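Diketoreductase (Acinetobacter baylyi, PDB 4E12) reduces dicarbonyl compounds with NADH and is probably related in activity to the (3S)-3-hydroxyacyl-CoA dehydrogenases of fatty acid beta-oxidation. Local coordinates at residues A52-E55 / K56-G60; A65-K68 / A69-G72. All coordinates share one frame; numbering follows the deposited sequence.

Interaction 1: residues A52-E55 / K56-G60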
ATOM      1  N   ALA A  52      24.222 -15.549  16.043  1.00 34.80           N
ATOM      2  CA  ALA A  52      25.161 -14.746  15.267  1.00 39.38           C
ATOM      3  C   ALA A  52      24.503 -13.479  14.708  1.00 37.30           C
ATOM      4  O   ALA A  52      25.061 -12.380  14.810  1.00 35.80           O
ATOM      5  CB  ALA A  52      25.744 -15.586  14.136  1.00 37.98           C
ATOM      6  N   VAL A  53      23.328 -13.635  14.110  1.00 33.87           N
ATOM      7  CA  VAL A  53      22.569 -12.496  13.595  1.00 34.31           C
ATOM      8  C   VAL A  53      22.265 -11.519  14.727  1.00 32.38           C
ATOM      9  O   VAL A  53      22.457 -10.307  14.596  1.00 34.82           O
ATOM     10  CB  VAL A  53      21.216 -12.947  12.990  1.00 37.39           C
ATOM     11  CG1 VAL A  53      20.445 -11.745  12.456  1.00 33.63           C
ATOM     12  CG2 VAL A  53      21.440 -13.987  11.907  1.00 38.40           C
ATOM     13  N   TYR A  54      21.762 -12.039  15.838  1.00 31.01           N
ATOM     14  CA  TYR A  54      21.431 -11.176  16.964  1.00 32.11           C
ATOM     15  C   TYR A  54      22.618 -10.370  17.436  1.00 34.23           C
ATOM     16  O   TYR A  54      22.527  -9.149  17.579  1.00 35.06           O
ATOM     17  CB  TYR A  54      20.823 -11.958  18.124  1.00 33.25           C
ATOM     18  CG  TYR A  54      19.340 -12.173  17.967  1.00 34.88           C
ATOM     19  CD1 TYR A  54      18.456 -11.849  18.998  1.00 34.12           C
ATOM     20  CD2 TYR A  54      18.816 -12.695  16.783  1.00 31.09           C
ATOM     21  CE1 TYR A  54      17.087 -12.041  18.854  1.00 34.68           C
ATOM     22  CE2 TYR A  54      17.456 -12.895  16.625  1.00 35.29           C
ATOM     23  CZ  TYR A  54      16.594 -12.566  17.667  1.00 35.77           C
ATOM     24  OH  TYR A  54      15.251 -12.765  17.507  1.00 36.95           O
ATOM     25  N   GLU A  55      23.731 -11.044  17.680  1.00 38.92           N
ATOM     26  CA  GLU A  55      24.899 -10.340  18.174  1.00 48.20           C
ATOM     27  C   GLU A  55      25.314  -9.182  17.262  1.00 45.08           C
ATOM     28  O   GLU A  55      25.883  -8.198  17.738  1.00 43.28           O
ATOM     29  CB  GLU A  55      26.037 -11.310  18.551  1.00 50.33           C
ATOM     30  CG  GLU A  55      26.522 -12.251  17.474  1.00 69.71           C
ATOM     31  CD  GLU A  55      27.250 -13.474  18.052  1.00 67.65           C
ATOM     32  OE1 GLU A  55      27.357 -13.592  19.292  1.00 50.90           O
ATOM     33  OE2 GLU A  55      27.715 -14.326  17.267  1.00 61.41           O
ATOM     34  N   LYS A  56      24.985  -9.255  15.972  1.00 41.10           N
ATOM     35  CA  LYS A  56      25.301  -8.149  15.058  1.00 42.45           C
ATOM     36  C   LYS A  56      24.120  -7.195  14.845  1.00 48.66           C
ATOM     37  O   LYS A  56      24.330  -6.012  14.567  1.00 47.77           O
ATOM     38  CB  LYS A  56      25.752  -8.676  13.693  1.00 44.40           C
ATOM     39  CG  LYS A  56      26.968  -9.609  13.720  1.00 49.13           C
ATOM     40  CD  LYS A  56      28.220  -8.939  14.246  1.00 72.37           C
ATOM     41  CE  LYS A  56      29.371  -9.942  14.324  1.00 80.94           C
ATOM     42  NZ  LYS A  56      30.602  -9.362  14.933  1.00 78.03           N
ATOM     43  N   GLU A  57      22.890  -7.692  14.972  1.00 45.38           N
ATOM     44  CA  GLU A  57      21.711  -6.905  14.583  1.00 44.23           C
ATOM     45  C   GLU A  57      20.797  -6.468  15.734  1.00 42.18           C
ATOM     46  O   GLU A  57      19.950  -5.584  15.553  1.00 36.56           O
ATOM     47  CB  GLU A  57      20.867  -7.686  13.573  1.00 46.19           C
ATOM     48  CG  GLU A  57      21.575  -8.060  12.288  1.00 55.37           C
ATOM     49  CD  GLU A  57      21.891  -6.860  11.422  1.00 63.17           C
ATOM     50  OE1 GLU A  57      21.337  -5.774  11.691  1.00 64.77           O
ATOM     51  OE2 GLU A  57      22.686  -7.001  10.469  1.00 65.47           O
ATOM     52  N   VAL A  58      20.916  -7.075  16.908  1.00 38.80           N
ATOM     53  CA  VAL A  58      19.870  -6.861  17.906  1.00 35.78           C
ATOM     54  C   VAL A  58      20.425  -6.234  19.177  1.00 38.35           C
ATOM     55  O   VAL A  58      21.396  -6.737  19.741  1.00 38.58           O
ATOM     56  CB  VAL A  58      19.125  -8.195  18.231  1.00 34.49           C
ATOM     57  CG1 VAL A  58      18.106  -7.972  19.322  1.00 31.15           C
ATOM     58  CG2 VAL A  58      18.425  -8.739  16.979  1.00 31.76           C
ATOM     59  N   ALA A  59      19.809  -5.143  19.628  1.00 35.68           N
ATOM     60  CA  ALA A  59      20.266  -4.445  20.815  1.00 38.31           C
ATOM     61  C   ALA A  59      20.363  -5.393  22.000  1.00 37.12           C
ATOM     62  O   ALA A  59      19.436  -6.166  22.275  1.00 40.70           O
ATOM     63  CB  ALA A  59      19.339  -3.290  21.141  1.00 41.08           C
ATOM     64  N   GLY A  60      21.505  -5.338  22.678  1.00 38.08           N
ATOM     65  CA  GLY A  60      21.693  -6.085  23.903  1.00 33.28           C
ATOM     66  C   GLY A  60      22.211  -7.496  23.713  1.00 36.52           C
ATOM     67  O   GLY A  60      22.421  -8.210  24.697  1.00 40.59           O
TER

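Interaction 2: residues A65-K68 / A69-G72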
ATOM      1  N   ALA A  65      25.460 -12.194  25.205  1.00 35.61           N
ATOM      2  CA  ALA A  65      24.057 -12.318  25.593  1.00 35.37           C
ATOM      3  C   ALA A  65      23.312 -13.281  24.653  1.00 29.77           C
ATOM      4  O   ALA A  65      22.527 -14.115  25.113  1.00 38.68           O
ATOM      5  CB  ALA A  65      23.383 -10.961  25.634  1.00 34.25           C
ATOM      6  N   ALA A  66      23.569 -13.182  23.350  1.00 35.90           N
ATOM      7  CA  ALA A  66      22.953 -14.082  22.378  1.00 34.98           C
ATOM      8  C   ALA A  66      23.306 -15.548  22.682  1.00 40.74           C
ATOM      9  O   ALA A  66      22.427 -16.414  22.662  1.00 35.13           O
ATOM     10  CB  ALA A  66      23.371 -13.710  20.965  1.00 41.87           C
ATOM     11  N   GLN A  67      24.583 -15.831  22.946  1.00 39.68           N
ATOM     12  CA  GLN A  67      25.003 -17.193  23.314  1.00 38.57           C
ATOM     13  C   GLN A  67      24.427 -17.678  24.639  1.00 39.86           C
ATOM     14  O   GLN A  67      24.113 -18.862  24.782  1.00 41.94           O
ATOM     15  CB  GLN A  67      26.528 -17.354  23.306  1.00 43.20           C
ATOM     16  CG  GLN A  67      27.117 -17.757  21.949  1.00 44.86           C
ATOM     17  CD  GLN A  67      26.878 -16.744  20.859  1.00 59.00           C
ATOM     18  OE1 GLN A  67      26.431 -15.622  21.114  1.00 91.33           O
ATOM     19  NE2 GLN A  67      27.162 -17.138  19.623  1.00 60.03           N
ATOM     20  N   LYS A  68      24.289 -16.799  25.621  1.00 36.75           N
ATOM     21  CA  LYS A  68      23.662 -17.234  26.862  1.00 34.95           C
ATOM     22  C   LYS A  68      22.238 -17.702  26.540  1.00 41.50           C
ATOM     23  O   LYS A  68      21.784 -18.746  27.021  1.00 33.38           O
ATOM     24  CB  LYS A  68      23.651 -16.099  27.893  1.00 39.87           C
ATOM     25  CG  LYS A  68      23.155 -16.500  29.283  1.00 57.35           C
ATOM     26  CD  LYS A  68      23.296 -15.344  30.274  1.00 63.16           C
ATOM     27  CE  LYS A  68      22.853 -15.733  31.679  1.00101.37           C
ATOM     28  NZ  LYS A  68      21.414 -16.113  31.738  1.00106.02           N
ATOM     29  N   ALA A  69      21.531 -16.944  25.709  1.00 36.68           N
ATOM     30  CA  ALA A  69      20.175 -17.350  25.357  1.00 37.01           C
ATOM     31  C   ALA A  69      20.232 -18.699  24.637  1.00 33.41           C
ATOM     32  O   ALA A  69      19.452 -19.610  24.927  1.00 38.31           O
ATOM     33  CB  ALA A  69      19.513 -16.300  24.483  1.00 38.47           C
ATOM     34  N   LEU A  70      21.165 -18.819  23.700  1.00 33.88           N
ATOM     35  CA  LEU A  70      21.342 -20.050  22.927  1.00 34.79           C
ATOM     36  C   LEU A  70      21.556 -21.260  23.843  1.00 38.06           C
ATOM     37  O   LEU A  70      20.908 -22.308  23.703  1.00 36.67           O
ATOM     38  CB  LEU A  70      22.550 -19.881  22.011  1.00 33.73           C
ATOM     39  CG  LEU A  70      23.117 -21.102  21.298  1.00 36.89           C
ATOM     40  CD1 LEU A  70      22.069 -21.684  20.359  1.00 35.37           C
ATOM     41  CD2 LEU A  70      24.373 -20.696  20.534  1.00 32.99           C
ATOM     42  N   GLY A  71      22.481 -21.107  24.778  1.00 36.69           N
ATOM     43  CA  GLY A  71      22.830 -22.219  25.642  1.00 39.71           C
ATOM     44  C   GLY A  71      21.746 -22.613  26.614  1.00 39.28           C
ATOM     45  O   GLY A  71      21.765 -23.729  27.140  1.00 39.42           O
ATOM     46  N   GLY A  72      20.799 -21.708  26.857  1.00 42.64           N
ATOM     47  CA  GLY A  72      19.725 -21.994  27.792  1.00 37.11           C
ATOM     48  C   GLY A  72      18.514 -22.717  27.207  1.00 38.19           C
ATOM     49  O   GLY A  72      17.638 -23.143  27.960  1.00 38.28           O
TER

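Interaction 1: residues A52-E55 / K56-G60
Val58 lays its CG2 methyl over one face of the Tyr54 ring. This is a CH-pi contact: CG2 is 3.8 Å from the ring centroid, 15° off the ring normal. The methyl sits slightly toward the rim, and Val58 CG2 lies 3.7 Å from both Tyr54 CG and Tyr54 CD1. The two side chains extend alongside each other in the same direction. In Val58, CG1 is anti to the backbone N (chi1 177°), which turns CG2 to the ring. The backbone draws the pair together, because Val58 N donates to Tyr54 O over 2.7 Å. This is the last turn of helix 37-57 in the Rossmann-type NAD-binding domain, and Val58 is the first residue to leave helical angles. One residue earlier, Glu57 N bonds to Val53 O at 2.7 Å. Glu57 has its CG anti to its own carbonyl carbon (chi1 -60°), and this CG lies 3.9 Å from Val53 CG1. Lys56 N is held by two weak bonds, to Ala52 O and Val53 O. Further out, Tyr54 OH is hydrogen-bonded to Gln22 OE1. Phe21 and Phe25 meet the Tyr54 ring edge-to-face, and Trp149 touches Tyr54, Val53 and Val58.

Interaction 2: residues A65-K68 / A69-G72
Leu70 carries its CG anti to the backbone N (chi1 168°), and from there its branch reaches back along the helix beside Gln67. The Leu70 CD2 methyl comes within 4.3 Å of Gln67 CG, a loose apolar contact between residues three apart. Both residues belong to the short alpha-helix 65-72 of the Rossmann-type NAD-binding domain. This helix follows helix 37-57 in the chain and leads toward strand 74-76, an outermost strand of the sheet within this chain.

The main chain fixes the spacing of the side chains. Three regular i to i+4 bonds run along the helix: Ala69 N to Ala65 O (3.1 Å), Leu70 N to Ala66 O (2.9 Å) and Gly71 N to Gln67 O. The last is 2.8 Å long, with the N-H pointing at the oxygen at 163°. The next bond, from Gly72 N to Lys68 O, is weak, with a more bent N-H angle of 131°. Gly72 N also donates to Ala69 O over 3.2 Å.

The side chains divide between two surroundings. Leu70 packs on Phe47 and Glu48 of helix 37-57, and Gln67 touches Ala51 of the same helix. Lys68, by contrast, is exposed. The small Ala69 side chain stays close to the backbone, with its CB 3.4 Å from Ala66 O. Leu70 CB lies 3.3 Å from Gln67 O.

Overall arrangement
Interactions 1 and 2 lie in consecutive helices of the NAD-binding domain, their centres about 12 Å apart. Interaction 1 closes helix 37-57, and interaction 2 is in helix 65-72, which turns back against it. One place where they meet is Tyr54 CB, 4.2 Å from Ala66 CB. Glu55 OE1 and Gln67 OE1 are also near each other, but the Gln67 amide orientation is doubtful. Both contacts are at the surface, on the same side of the chain's centre. Neither contact is known to form part of the NAD(+) site, empty in this chain. The side chains of Tyr54 and Leu70 are each about 11 Å from that of an NAD(+)-binding residue, Leu15 and Thr12 respectively.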